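PDB 3SWX: probable enoyl-CoA hydratase/isomerase, which probably hydrates or isomerises enoyl-CoA thioesters as a crotonase-family enzyme. Local coordinates for residues B[41-55]-B[90-104]. Residues are numbered along the deposited sequence; the frame is centred on the assembly and turned at random.
Sequences LALALGEYETDTDLR and GINPWQVDGRQLSKP. With EDO (1,2-ethanediol), chain D.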
loop_
_atom_site.group_PDB
_atom_site.type_symbol
_atom_site.label_atom_id
_atom_site.label_comp_id
_atom_site.label_asym_id
_atom_site.label_seq_id
_atom_site.Cartn_x
_atom_site.Cartn_y
_atom_site.Cartn_z
ATOM N N LEU B 41 -11.018 -23.295 15.885
ATOM C CA LEU B 41 -9.932 -22.382 15.481
ATOM C C LEU B 41 -9.941 -21.100 16.313
ATOM O O LEU B 41 -8.887 -20.608 16.743
ATOM C CB LEU B 41 -9.982 -22.066 13.980
ATOM C CG LEU B 41 -8.806 -21.244 13.420
ATOM C CD1 LEU B 41 -7.483 -21.910 13.791
ATOM C CD2 LEU B 41 -8.892 -21.012 11.885
ATOM N N ALA B 42 -11.129 -20.566 16.551
ATOM C CA ALA B 42 -11.297 -19.434 17.477
ATOM C C ALA B 42 -10.721 -19.726 18.861
ATOM O O ALA B 42 -9.979 -18.909 19.418
ATOM C CB ALA B 42 -12.784 -19.020 17.571
ATOM N N LEU B 43 -11.033 -20.900 19.405
ATOM C CA LEU B 43 -10.512 -21.290 20.721
ATOM C C LEU B 43 -8.991 -21.447 20.699
ATOM O O LEU B 43 -8.288 -20.904 21.572
ATOM C CB LEU B 43 -11.165 -22.583 21.217
ATOM C CG LEU B 43 -12.642 -22.448 21.617
ATOM C CD1 LEU B 43 -13.301 -23.815 21.929
ATOM C CD2 LEU B 43 -12.782 -21.505 22.823
ATOM N N ALA B 44 -8.482 -22.165 19.698
ATOM C CA ALA B 44 -7.059 -22.434 19.600
ATOM C C ALA B 44 -6.267 -21.134 19.566
ATOM O O ALA B 44 -5.267 -20.984 20.278
ATOM C CB ALA B 44 -6.753 -23.294 18.369
ATOM N N LEU B 45 -6.735 -20.178 18.770
ATOM C CA LEU B 45 -6.060 -18.889 18.658
ATOM C C LEU B 45 -6.205 -18.060 19.923
ATOM O O LEU B 45 -5.295 -17.320 20.288
ATOM C CB LEU B 45 -6.538 -18.140 17.424
ATOM C CG LEU B 45 -6.111 -18.781 16.094
ATOM C CD1 LEU B 45 -6.682 -18.008 14.917
ATOM C CD2 LEU B 45 -4.581 -18.889 15.990
ATOM N N GLY B 46 -7.329 -18.208 20.620
ATOM C CA GLY B 46 -7.515 -17.538 21.928
ATOM C C GLY B 46 -6.583 -18.116 22.984
ATOM O O GLY B 46 -5.972 -17.384 23.765
ATOM N N GLU B 47 -6.466 -19.441 22.994
ATOM C CA GLU B 47 -5.472 -20.131 23.818
ATOM C C GLU B 47 -4.060 -19.621 23.493
ATOM O O GLU B 47 -3.260 -19.335 24.398
ATOM C CB GLU B 47 -5.552 -21.637 23.572
ATOM C CG GLU B 47 -5.053 -22.504 24.693
ATOM C CD GLU B 47 -6.197 -23.178 25.440
ATOM O OE1 GLU B 47 -6.921 -23.990 24.806
ATOM O OE2 GLU B 47 -6.373 -22.883 26.651
ATOM N N TYR B 48 -3.760 -19.481 22.200
ATOM C CA TYR B 48 -2.437 -19.017 21.782
ATOM C C TYR B 48 -2.141 -17.648 22.410
ATOM O O TYR B 48 -1.080 -17.429 23.012
ATOM C CB TYR B 48 -2.342 -18.992 20.239
ATOM C CG TYR B 48 -1.151 -18.243 19.686
ATOM C CD1 TYR B 48 0.144 -18.545 20.104
ATOM C CD2 TYR B 48 -1.320 -17.232 18.728
ATOM C CE1 TYR B 48 1.240 -17.849 19.607
ATOM C CE2 TYR B 48 -0.233 -16.527 18.227
ATOM C CZ TYR B 48 1.053 -16.848 18.665
ATOM O OH TYR B 48 2.144 -16.173 18.168
ATOM N N GLU B 49 -3.110 -16.753 22.275
ATOM C CA GLU B 49 -3.022 -15.373 22.749
ATOM C C GLU B 49 -2.594 -15.275 24.206
ATOM O O GLU B 49 -1.754 -14.465 24.551
ATOM C CB GLU B 49 -4.390 -14.671 22.558
ATOM C CG GLU B 49 -4.471 -13.239 23.085
ATOM C CD GLU B 49 -3.713 -12.248 22.221
ATOM O OE1 GLU B 49 -3.291 -12.626 21.116
ATOM O OE2 GLU B 49 -3.553 -11.086 22.648
ATOM N N THR B 50 -3.157 -16.110 25.066
ATOM C CA THR B 50 -2.862 -16.024 26.496
ATOM C C THR B 50 -1.714 -16.932 27.000
ATOM O O THR B 50 -1.294 -16.818 28.157
ATOM C CB THR B 50 -4.134 -16.307 27.288
ATOM O OG1 THR B 50 -4.648 -17.581 26.904
ATOM C CG2 THR B 50 -5.186 -15.235 26.980
ATOM N N ASP B 51 -1.205 -17.821 26.154
ATOM C CA ASP B 51 -0.096 -18.673 26.549
ATOM C C ASP B 51 1.262 -17.981 26.385
ATOM O O ASP B 51 1.792 -17.873 25.268
ATOM C CB ASP B 51 -0.105 -19.948 25.720
ATOM C CG ASP B 51 0.855 -20.982 26.255
ATOM O OD1 ASP B 51 0.590 -22.184 26.075
ATOM O OD2 ASP B 51 1.856 -20.592 26.886
ATOM N N THR B 52 1.865 -17.580 27.497
ATOM C CA THR B 52 3.110 -16.818 27.444
ATOM C C THR B 52 4.341 -17.661 27.026
ATOM O O THR B 52 5.424 -17.107 26.773
ATOM C CB THR B 52 3.396 -16.161 28.795
ATOM O OG1 THR B 52 3.550 -17.183 29.772
ATOM C CG2 THR B 52 2.244 -15.224 29.218
ATOM N N ASP B 53 4.194 -18.984 26.960
ATOM C CA ASP B 53 5.277 -19.837 26.466
ATOM C C ASP B 53 5.372 -19.799 24.934
ATOM O O ASP B 53 6.368 -20.256 24.366
ATOM C CB ASP B 53 5.074 -21.296 26.886
ATOM C CG ASP B 53 5.372 -21.544 28.348
ATOM O OD1 ASP B 53 5.994 -20.681 29.011
ATOM O OD2 ASP B 53 4.985 -22.631 28.829
ATOM N N LEU B 54 4.350 -19.276 24.264
ATOM C CA LEU B 54 4.306 -19.315 22.808
ATOM C C LEU B 54 4.650 -17.954 22.220
ATOM O O LEU B 54 4.147 -16.930 22.668
ATOM C CB LEU B 54 2.947 -19.816 22.331
ATOM C CG LEU B 54 2.618 -21.234 22.815
ATOM C CD1 LEU B 54 1.174 -21.633 22.441
ATOM C CD2 LEU B 54 3.635 -22.283 22.284
ATOM N N ARG B 55 5.513 -17.964 21.211
ATOM C CA ARG B 55 6.036 -16.744 20.622
ATOM C C ARG B 55 5.619 -16.522 19.164
ATOM O O ARG B 55 5.826 -15.433 18.639
ATOM C CB ARG B 55 7.568 -16.770 20.704
ATOM C CG ARG B 55 8.107 -16.848 22.132
ATOM C CD ARG B 55 9.625 -16.825 22.180
ATOM N NE ARG B 55 10.082 -16.710 23.567
ATOM C CZ ARG B 55 11.337 -16.445 23.942
ATOM N NH1 ARG B 55 12.294 -16.261 23.046
ATOM N NH2 ARG B 55 11.636 -16.333 25.225
ATOM N N GLY B 90 -12.430 -17.385 22.914
ATOM C CA GLY B 90 -11.821 -17.454 21.593
ATOM C C GLY B 90 -11.554 -16.062 21.055
ATOM O O GLY B 90 -11.879 -15.063 21.695
ATOM N N ILE B 91 -10.935 -16.010 19.876
ATOM C CA ILE B 91 -10.849 -14.796 19.090
ATOM C C ILE B 91 -11.207 -15.132 17.647
ATOM O O ILE B 91 -10.760 -16.148 17.126
ATOM C CB ILE B 91 -9.438 -14.167 19.146
ATOM C CG1 ILE B 91 -9.415 -12.864 18.358
ATOM C CG2 ILE B 91 -8.342 -15.144 18.600
ATOM C CD1 ILE B 91 -8.120 -12.079 18.538
ATOM N N ASN B 92 -12.022 -14.293 17.011
ATOM C CA ASN B 92 -12.354 -14.494 15.611
ATOM C C ASN B 92 -11.045 -14.640 14.807
ATOM O O ASN B 92 -10.225 -13.732 14.794
ATOM C CB ASN B 92 -13.241 -13.347 15.077
ATOM C CG ASN B 92 -13.689 -13.563 13.661
ATOM O OD1 ASN B 92 -13.087 -14.323 12.922
ATOM N ND2 ASN B 92 -14.729 -12.861 13.257
ATOM N N PRO B 93 -10.834 -15.807 14.174
ATOM C CA PRO B 93 -9.581 -16.005 13.438
ATOM C C PRO B 93 -9.350 -14.964 12.345
ATOM O O PRO B 93 -8.209 -14.626 12.091
ATOM C CB PRO B 93 -9.731 -17.410 12.838
ATOM C CG PRO B 93 -10.683 -18.107 13.776
ATOM C CD PRO B 93 -11.670 -17.018 14.168
ATOM N N TRP B 94 -10.431 -14.450 11.749
ATOM C CA TRP B 94 -10.352 -13.372 10.757
ATOM C C TRP B 94 -10.160 -11.981 11.375
ATOM O O TRP B 94 -9.858 -11.010 10.656
ATOM C CB TRP B 94 -11.577 -13.412 9.818
ATOM C CG TRP B 94 -11.506 -14.603 8.932
ATOM C CD1 TRP B 94 -11.007 -14.659 7.679
ATOM C CD2 TRP B 94 -11.890 -15.939 9.279
ATOM N NE1 TRP B 94 -11.079 -15.955 7.194
ATOM C CE2 TRP B 94 -11.621 -16.753 8.168
ATOM C CE3 TRP B 94 -12.460 -16.523 10.421
ATOM C CZ2 TRP B 94 -11.883 -18.125 8.170
ATOM C CZ3 TRP B 94 -12.719 -17.892 10.413
ATOM C CH2 TRP B 94 -12.432 -18.669 9.301
ATOM N N GLN B 95 -10.324 -11.885 12.692
ATOM C CA GLN B 95 -9.934 -10.691 13.452
ATOM C C GLN B 95 -10.545 -9.389 12.882
ATOM O O GLN B 95 -9.871 -8.363 12.746
ATOM C CB GLN B 95 -8.415 -10.602 13.548
ATOM C CG GLN B 95 -7.769 -11.838 14.186
ATOM C CD GLN B 95 -6.266 -11.869 14.028
ATOM O OE1 GLN B 95 -5.563 -10.986 14.516
ATOM N NE2 GLN B 95 -5.764 -12.876 13.328
ATOM N N VAL B 96 -11.834 -9.454 12.598
ATOM C CA VAL B 96 -12.621 -8.334 12.081
ATOM C C VAL B 96 -13.758 -7.896 13.020
ATOM O O VAL B 96 -14.675 -7.217 12.578
ATOM C CB VAL B 96 -13.251 -8.685 10.718
ATOM C CG1 VAL B 96 -12.217 -8.714 9.636
ATOM C CG2 VAL B 96 -14.005 -10.014 10.799
ATOM N N ASP B 97 -13.713 -8.286 14.296
ATOM C CA ASP B 97 -14.734 -7.877 15.254
ATOM C C ASP B 97 -14.189 -6.886 16.266
ATOM O O ASP B 97 -14.823 -6.636 17.258
ATOM C CB ASP B 97 -15.333 -9.085 16.005
ATOM C CG ASP B 97 -16.031 -10.072 15.081
ATOM O OD1 ASP B 97 -16.609 -9.650 14.053
ATOM O OD2 ASP B 97 -16.004 -11.276 15.385
ATOM N N GLY B 98 -13.030 -6.301 16.008
ATOM C CA GLY B 98 -12.470 -5.283 16.897
ATOM C C GLY B 98 -11.306 -5.786 17.740
ATOM O O GLY B 98 -10.742 -5.035 18.529
ATOM N N ARG B 99 -10.936 -7.046 17.554
ATOM C CA ARG B 99 -9.858 -7.646 18.319
ATOM C C ARG B 99 -8.878 -8.383 17.412
ATOM O O ARG B 99 -9.285 -9.158 16.548
ATOM C CB ARG B 99 -10.468 -8.612 19.340
ATOM C CG ARG B 99 -9.494 -9.148 20.379
ATOM C CD ARG B 99 -10.232 -10.021 21.393
ATOM N NE ARG B 99 -9.316 -10.703 22.300
ATOM C CZ ARG B 99 -9.588 -11.853 22.918
ATOM N NH1 ARG B 99 -10.749 -12.486 22.707
ATOM N NH2 ARG B 99 -8.692 -12.394 23.740
ATOM N N GLN B 100 -7.594 -8.147 17.621
ATOM C CA GLN B 100 -6.555 -8.834 16.880
ATOM C C GLN B 100 -5.529 -9.514 17.795
ATOM O O GLN B 100 -5.359 -9.134 18.968
ATOM C CB GLN B 100 -5.837 -7.849 15.955
ATOM C CG GLN B 100 -6.699 -7.348 14.836
ATOM C CD GLN B 100 -6.995 -5.898 14.943
ATOM O OE1 GLN B 100 -7.679 -5.435 15.884
ATOM N NE2 GLN B 100 -6.489 -5.140 13.968
ATOM N N LEU B 101 -4.836 -10.500 17.230
ATOM C CA LEU B 101 -3.758 -11.215 17.933
ATOM C C LEU B 101 -2.586 -10.305 18.318
ATOM O O LEU B 101 -2.150 -9.458 17.524
ATOM C CB LEU B 101 -3.229 -12.367 17.078
ATOM C CG LEU B 101 -4.188 -13.544 16.880
ATOM C CD1 LEU B 101 -3.573 -14.580 15.935
ATOM C CD2 LEU B 101 -4.550 -14.165 18.259
ATOM N N SER B 102 -2.072 -10.520 19.526
ATOM C CA SER B 102 -0.957 -9.739 20.079
ATOM C C SER B 102 0.372 -10.308 19.675
ATOM O O SER B 102 1.404 -9.681 19.892
ATOM C CB SER B 102 -0.999 -9.756 21.618
ATOM O OG SER B 102 -2.143 -9.076 22.087
ATOM N N LYS B 103 0.341 -11.514 19.119
ATOM C CA LYS B 103 1.555 -12.230 18.753
ATOM C C LYS B 103 1.423 -12.754 17.330
ATOM O O LYS B 103 0.302 -12.827 16.788
ATOM C CB LYS B 103 1.822 -13.374 19.728
ATOM C CG LYS B 103 1.974 -12.923 21.152
ATOM C CD LYS B 103 2.290 -14.074 22.056
ATOM C CE LYS B 103 1.105 -14.988 22.275
ATOM N NZ LYS B 103 1.433 -16.000 23.318
ATOM N N PRO B 104 2.562 -13.123 16.722
ATOM C CA PRO B 104 2.585 -13.393 15.285
ATOM C C PRO B 104 1.806 -14.625 14.852
ATOM O O PRO B 104 1.751 -15.614 15.580
ATOM C CB PRO B 104 4.077 -13.537 14.983
ATOM C CG PRO B 104 4.755 -12.767 16.057
ATOM C CD PRO B 104 3.928 -13.041 17.271
HETATM C C1 EDO D . -16.127 -14.257 9.749
HETATM O O1 EDO D . -16.531 -13.259 10.711
HETATM C C2 EDO D . -16.774 -15.623 10.021
HETATM O O2 EDO D . -17.999 -15.529 10.775
HETATM O O HOH W 1 1.286 -14.338 25.516
#
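Gly-90 packs against the helix at Ala-42, its CA 3.2 Å from Ala-42 O, and the Gly-46 CA faces the Gly-90 CA where the backbones come close. One residue on, Ile-91 N bonds to that same oxygen at 3.1 Å, coming from above the carbonyl plane, while the helical donor Gly-46 N takes the opposite face. Ile-91 CG2 rests on Leu-45 CB. Pro-93 then turns its ring into the helix: CG meets Leu-41 CG at 3.7 Å, and CB meets Leu-45 CD1. The chain then loops away and comes back at Arg-99, whose guanidinium end nears Glu-49 CG; at Leu-101 the amide is held by Gln-95 OE1 and CD2 slips past the Glu-49 carboxylate. In this crotonase fold helix 35-50 packs through Leu-45 and Tyr-48 on strand 19-24, and the loop leads into strand 105-109. Ser-102 is gripped by both oxygens of Glu-49, each through its syn lone pair: N to OE1 at 2.9 Å, almost straight, and OG to OE2. Lys-103 crosses the face of the Tyr-48 ring, its CE 4.2 Å from the centroid; a bend at chi3 (-72°) carries NZ past the ring to Tyr-48 O, Leu-54 O and a water shared with Glu-49 O, so the ammonium ties the last helical turn to the beta turn 51-54. At Pro-104, the carbonyl oxygen takes a 2.7 Å bond from Tyr-48 OH in the carbonyl plane, on a lone pair, and CD sits 3.3 Å from Arg-55 O.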